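Local coordinates for protein transcriptional regulator, LuxR family (Burkholderia thailandensis, PDB 3MQQ) that probably regulates transcription by binding DNA, with this chain forming its PAS domain, the kind of module that commonly senses small molecules or signals, at residues 15-20 with 45-50; 58-63 with 76-81. One frame throughout, in Å; residues are numbered along the deposited sequence.

Contact 1: 15-20 with 45-50; sequences GLVLSR and RSFEVL. With NA (sodium ion), chain K.
S19 OG coordinates the sodium ion at 2.7 Å, while S19 CB lies obliquely against the F47 ring, 3.8 Å from F47 CE2. A water and the backbone carbonyls of L103 and A104 also bind the ion, and the hydroxyl has a further, weak hydrogen bond with G106 O. The chi1 of S19 (73°) turns OG toward the ion, while CB, pointing at the 45-50 loop, meets the ring. Two residues earlier on the strand, V17 comes at F47 from the opposite direction. Here V17 CG1, anti to the backbone N (chi1 166°), lies 3.7 Å from F47 CZ, again at an oblique approach. L50 CD1 sits in the ring plane at an edge, and W108 adds an edge-to-face stack. The 45-50 loop carries F47 at the start of a 3-10 turn, in which L50 N bonds to F47 O at 2.9 Å; S46 OG accepts from E48 N at 3.0 Å, an ST turn that overlaps its start. Ethanol lies about 3 Å from the F47 side chain at nearest atoms, so the ring probably also lines a small pocket, although the ethanol may come from the crystallisation liquor.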
loop_
_atom_site.group_PDB
_atom_site.type_symbol
_atom_site.label_atom_id
_atom_site.label_comp_id
_atom_site.label_asym_id
_atom_site.label_seq_id
_atom_site.Cartn_x
_atom_site.Cartn_y
_atom_site.Cartn_z
ATOM N N GLY B 15 -3.159 -3.730 -4.287
ATOM C CA GLY B 15 -2.520 -4.923 -4.815
ATOM C C GLY B 15 -1.167 -5.121 -4.174
ATOM O O GLY B 15 -0.385 -4.177 -4.042
ATOM N N LEU B 16 -0.917 -6.337 -3.706
ATOM C CA LEU B 16 0.405 -6.640 -3.109
ATOM C C LEU B 16 1.021 -7.837 -3.799
ATOM O O LEU B 16 0.325 -8.791 -4.206
ATOM C CB LEU B 16 0.291 -6.981 -1.620
ATOM C CG LEU B 16 -0.254 -5.890 -0.717
ATOM C CD1 LEU B 16 -0.444 -6.454 0.674
ATOM C CD2 LEU B 16 0.686 -4.697 -0.705
ATOM N N VAL B 17 2.350 -7.826 -3.906
ATOM C CA VAL B 17 3.096 -8.937 -4.537
ATOM C C VAL B 17 4.313 -9.224 -3.713
ATOM O O VAL B 17 5.022 -8.302 -3.327
ATOM C CB VAL B 17 3.589 -8.595 -5.997
ATOM C CG1 VAL B 17 4.657 -9.609 -6.508
ATOM C CG2 VAL B 17 2.425 -8.490 -6.975
ATOM N N LEU B 18 4.568 -10.510 -3.442
ATOM C CA LEU B 18 5.887 -10.984 -2.996
ATOM C C LEU B 18 6.601 -11.491 -4.248
ATOM O O LEU B 18 6.092 -12.379 -4.910
ATOM C CB LEU B 18 5.747 -12.097 -1.939
ATOM C CG LEU B 18 4.739 -11.811 -0.836
ATOM C CD1 LEU B 18 4.685 -12.991 0.181
ATOM C CD2 LEU B 18 5.118 -10.496 -0.133
ATOM N N SER B 19 7.710 -10.844 -4.621
ATOM C CA SER B 19 8.369 -11.139 -5.911
ATOM C C SER B 19 9.714 -11.824 -5.694
ATOM O O SER B 19 10.255 -11.901 -4.564
ATOM C CB SER B 19 8.577 -9.850 -6.704
ATOM O OG SER B 19 9.629 -9.079 -6.096
ATOM N N ARG B 20 10.230 -12.357 -6.797
ATOM C CA ARG B 20 11.616 -12.846 -6.853
ATOM C C ARG B 20 12.014 -12.820 -8.318
ATOM O O ARG B 20 11.309 -13.379 -9.162
ATOM C CB ARG B 20 11.741 -14.246 -6.242
ATOM C CG ARG B 20 13.148 -14.758 -6.194
ATOM C CD ARG B 20 13.318 -15.756 -5.045
ATOM N NE ARG B 20 12.643 -17.049 -5.220
ATOM C CZ ARG B 20 12.356 -17.648 -6.380
ATOM N NH1 ARG B 20 11.763 -18.833 -6.368
ATOM N NH2 ARG B 20 12.629 -17.079 -7.546
ATOM N N ARG B 45 3.910 -15.758 -12.624
ATOM C CA ARG B 45 3.959 -14.940 -13.836
ATOM C C ARG B 45 5.049 -13.874 -13.746
ATOM O O ARG B 45 5.156 -13.195 -12.698
ATOM C CB ARG B 45 2.571 -14.293 -14.073
ATOM C CG ARG B 45 2.344 -13.841 -15.498
ATOM C CD ARG B 45 2.111 -15.036 -16.455
ATOM N NE ARG B 45 0.734 -15.485 -16.363
ATOM C CZ ARG B 45 0.028 -16.037 -17.346
ATOM N NH1 ARG B 45 0.545 -16.220 -18.570
ATOM N NH2 ARG B 45 -1.215 -16.415 -17.112
ATOM N N SER B 46 5.861 -13.732 -14.805
ATOM C CA SER B 46 6.767 -12.560 -14.910
ATOM C C SER B 46 5.960 -11.254 -14.864
ATOM O O SER B 46 4.893 -11.172 -15.463
ATOM C CB SER B 46 7.573 -12.579 -16.208
ATOM O OG SER B 46 8.361 -11.390 -16.289
ATOM N N PHE B 47 6.449 -10.248 -14.140
ATOM C CA PHE B 47 5.875 -8.900 -14.221
ATOM C C PHE B 47 5.751 -8.414 -15.661
ATOM O O PHE B 47 4.922 -7.567 -15.950
ATOM C CB PHE B 47 6.754 -7.924 -13.472
ATOM C CG PHE B 47 6.538 -7.888 -11.988
ATOM C CD1 PHE B 47 5.255 -7.757 -11.431
ATOM C CD2 PHE B 47 7.627 -7.881 -11.150
ATOM C CE1 PHE B 47 5.093 -7.664 -10.036
ATOM C CE2 PHE B 47 7.476 -7.781 -9.752
ATOM C CZ PHE B 47 6.214 -7.676 -9.203
ATOM N N GLU B 48 6.572 -8.941 -16.575
ATOM C CA GLU B 48 6.567 -8.466 -17.987
ATOM C C GLU B 48 5.163 -8.402 -18.610
ATOM O O GLU B 48 4.856 -7.513 -19.427
ATOM C CB GLU B 48 7.471 -9.394 -18.830
ATOM C CG GLU B 48 7.654 -9.069 -20.338
ATOM C CD GLU B 48 8.577 -10.084 -21.051
ATOM O OE1 GLU B 48 8.959 -9.832 -22.215
ATOM O OE2 GLU B 48 8.923 -11.143 -20.457
ATOM N N VAL B 49 4.310 -9.344 -18.218
ATOM C CA VAL B 49 2.960 -9.439 -18.804
ATOM C C VAL B 49 2.026 -8.291 -18.375
ATOM O O VAL B 49 0.994 -8.067 -18.989
ATOM C CB VAL B 49 2.311 -10.853 -18.584
ATOM C CG1 VAL B 49 3.163 -11.919 -19.214
ATOM C CG2 VAL B 49 2.049 -11.175 -17.106
ATOM N N LEU B 50 2.409 -7.598 -17.311
ATOM C CA LEU B 50 1.597 -6.547 -16.727
ATOM C C LEU B 50 1.959 -5.226 -17.383
ATOM O O LEU B 50 1.269 -4.253 -17.210
ATOM C CB LEU B 50 1.806 -6.450 -15.214
ATOM C CG LEU B 50 1.615 -7.694 -14.342
ATOM C CD1 LEU B 50 2.049 -7.372 -12.908
ATOM C CD2 LEU B 50 0.191 -8.229 -14.385
HETATM NA NA NA K . 11.572 -9.109 -8.038
HETATM O O HOH W 1 10.931 -6.801 -9.283
#

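Contact 2: 58-63 with 76-81; sequences ERIGER and DDRIMK
I60 lays its CG2 methyl over one face of the R78 guanidinium, 3.7 Å from R78 NH2. The same methyl stands 4.1 Å from D76 OD2, while I60 CD1 reaches the aliphatic root of the arginine, 4.2 Å from R78 CG. Helix residue and strand residues thus meet aslant, the isoleucine covering an ion pair and not a purely hydrocarbon surface.

That pair lies within the strand. R78 grips D76 side-on with two nitrogens, one to each carboxylate oxygen. The R78 NE bond to D76 OD1 is the shorter and straighter, 2.7 Å with an N-H...O angle of 169°; it uses the syn lone pair of OD1 and stays close to the guanidinium plane. The bond from R78 NH2 to D76 OD2 measures 3.0 Å and is more bent, at 141°, with each group tilted from the plane of the other. D76 and R78 are two apart along an extended strand, so both side chains leave toward the helix. The arginine starts between its backbone N and carbonyl carbon (chi1 86°) and then folds at chi2 and chi3, which brings its end back alongside the aspartate.

In the PAS fold, this is where helix 54-71 packs on 74-81, an outermost strand of the antiparallel sheet within the chain, which pairs through D76 and R78 with V92 and C90 of strand 87-96.

Two tyrosines add a second shell to the charged groups. Y74 OH hydrogen-bonds with D76 OD2, and Y51 OH receives a hydrogen bond from R78 NH1; Y51 also packs on I60. Selenomethionine M80 brings its SE to the guanidinium edge, in plane. On the helix, I60 CG1 lies over a face of the R59 guanidinium, whose NE is paired with E56.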
loop_
_atom_site.group_PDB
_atom_site.type_symbol
_atom_site.label_atom_id
_atom_site.label_comp_id
_atom_site.label_asym_id
_atom_site.label_seq_id
_atom_site.Cartn_x
_atom_site.Cartn_y
_atom_site.Cartn_z
ATOM N N GLU B 58 11.411 -3.784 -19.929
ATOM C CA GLU B 58 12.876 -3.623 -19.938
ATOM C C GLU B 58 13.281 -2.218 -19.498
ATOM O O GLU B 58 14.179 -2.067 -18.669
ATOM C CB GLU B 58 13.444 -3.932 -21.324
ATOM N N ARG B 59 12.605 -1.198 -20.044
ATOM C CA ARG B 59 12.943 0.191 -19.789
ATOM C C ARG B 59 12.759 0.565 -18.327
ATOM O O ARG B 59 13.658 1.153 -17.701
ATOM C CB ARG B 59 12.125 1.138 -20.682
ATOM C CG ARG B 59 12.455 2.623 -20.478
ATOM C CD ARG B 59 11.512 3.548 -21.267
ATOM N NE ARG B 59 10.129 3.534 -20.767
ATOM C CZ ARG B 59 9.642 4.375 -19.852
ATOM N NH1 ARG B 59 10.417 5.308 -19.309
ATOM N NH2 ARG B 59 8.370 4.284 -19.479
ATOM N N ILE B 60 11.594 0.233 -17.787
ATOM C CA ILE B 60 11.284 0.607 -16.421
ATOM C C ILE B 60 12.156 -0.173 -15.427
ATOM O O ILE B 60 12.508 0.357 -14.382
ATOM C CB ILE B 60 9.750 0.538 -16.140
ATOM C CG1 ILE B 60 9.033 1.558 -17.051
ATOM C CG2 ILE B 60 9.449 0.827 -14.672
ATOM C CD1 ILE B 60 7.510 1.425 -17.132
ATOM N N GLY B 61 12.514 -1.417 -15.767
ATOM C CA GLY B 61 13.504 -2.175 -14.987
ATOM C C GLY B 61 14.850 -1.451 -14.883
ATOM O O GLY B 61 15.453 -1.383 -13.809
ATOM N N GLU B 62 15.319 -0.898 -16.001
ATOM C CA GLU B 62 16.566 -0.105 -16.005
ATOM C C GLU B 62 16.428 1.219 -15.241
ATOM O O GLU B 62 17.436 1.811 -14.787
ATOM C CB GLU B 62 17.059 0.129 -17.443
ATOM C CG GLU B 62 17.538 -1.160 -18.136
ATOM C CD GLU B 62 18.094 -0.923 -19.535
ATOM O OE1 GLU B 62 18.432 0.236 -19.875
ATOM O OE2 GLU B 62 18.209 -1.906 -20.302
ATOM N N ARG B 63 15.186 1.675 -15.054
ATOM C CA ARG B 63 14.902 2.872 -14.248
ATOM C C ARG B 63 14.819 2.543 -12.765
ATOM O O ARG B 63 15.214 3.353 -11.927
ATOM C CB ARG B 63 13.590 3.522 -14.691
ATOM N N ASP B 76 6.797 4.921 -8.251
ATOM C CA ASP B 76 6.448 5.744 -9.393
ATOM C C ASP B 76 4.975 5.618 -9.779
ATOM O O ASP B 76 4.203 4.935 -9.146
ATOM C CB ASP B 76 7.337 5.411 -10.616
ATOM C CG ASP B 76 6.982 4.086 -11.254
ATOM O OD1 ASP B 76 5.824 3.638 -11.102
ATOM O OD2 ASP B 76 7.844 3.477 -11.926
ATOM N N ASP B 77 4.598 6.358 -10.820
ATOM C CA ASP B 77 3.326 6.079 -11.508
ATOM C C ASP B 77 3.701 5.641 -12.901
ATOM O O ASP B 77 4.586 6.253 -13.515
ATOM C CB ASP B 77 2.521 7.373 -11.611
ATOM C CG ASP B 77 2.190 7.939 -10.265
ATOM O OD1 ASP B 77 1.737 7.166 -9.396
ATOM O OD2 ASP B 77 2.418 9.151 -10.064
ATOM N N ARG B 78 3.034 4.607 -13.409
ATOM C CA ARG B 78 3.241 4.234 -14.802
ATOM C C ARG B 78 2.020 3.625 -15.419
ATOM O O ARG B 78 1.089 3.227 -14.735
ATOM C CB ARG B 78 4.423 3.281 -14.968
ATOM C CG ARG B 78 4.079 1.809 -14.772
ATOM C CD ARG B 78 3.857 1.494 -13.299
ATOM N NE ARG B 78 5.119 1.502 -12.582
ATOM C CZ ARG B 78 5.933 0.456 -12.475
ATOM N NH1 ARG B 78 5.629 -0.708 -13.036
ATOM N NH2 ARG B 78 7.057 0.578 -11.813
ATOM N N ILE B 79 2.070 3.495 -16.740
ATOM C CA ILE B 79 1.000 2.846 -17.462
ATOM C C ILE B 79 1.266 1.338 -17.493
ATOM O O ILE B 79 2.384 0.900 -17.828
ATOM C CB ILE B 79 0.911 3.415 -18.893
ATOM C CG1 ILE B 79 0.414 4.865 -18.814
ATOM C CG2 ILE B 79 0.018 2.534 -19.777
ATOM C CD1 ILE B 79 0.664 5.688 -20.081
HETATM N N MSE B 80 0.250 0.575 -17.088
HETATM C CA MSE B 80 0.290 -0.872 -17.115
HETATM C C MSE B 80 -0.858 -1.415 -17.952
HETATM O O MSE B 80 -1.668 -0.643 -18.454
HETATM C CB MSE B 80 0.267 -1.419 -15.671
HETATM C CG MSE B 80 1.435 -0.848 -14.840
HETATM SE SE MSE B 80 3.164 -1.500 -15.420
HETATM C CE MSE B 80 3.214 -3.155 -14.402
ATOM N N LYS B 81 -0.887 -2.733 -18.101
ATOM C CA LYS B 81 -1.813 -3.433 -18.988
ATOM C C LYS B 81 -2.635 -4.505 -18.257
ATOM O O LYS B 81 -2.090 -5.495 -17.758
ATOM C CB LYS B 81 -1.024 -4.080 -20.138
ATOM C CG LYS B 81 -1.912 -4.640 -21.245
ATOM C CD LYS B 81 -1.066 -5.153 -22.402
ATOM C CE LYS B 81 -0.379 -6.456 -22.029
ATOM N NZ LYS B 81 -1.341 -7.306 -21.295
#

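Both contacts are buried and pack a piece of the PAS domain against the same antiparallel sheet, but at different strands. Contact 1, whose centre lies about 6 Å from that of the chain, sets the loop between helices 39-42 and 54-71 on strand 15-20, an inner strand; contact 2, whose centre lies about 10 Å from it, sets helix 54-71 on outermost strand 74-81. The first pairs an aromatic ring with aliphatic atoms beside a metal-bound hydroxyl, the second a methyl with an ion pair. Their centres are 13 Å apart, yet they join directly: L50 O and K81 N lie 2.8 Å apart, a probable hydrogen bond. Bound ethanol lies nearer to F47 than to R78.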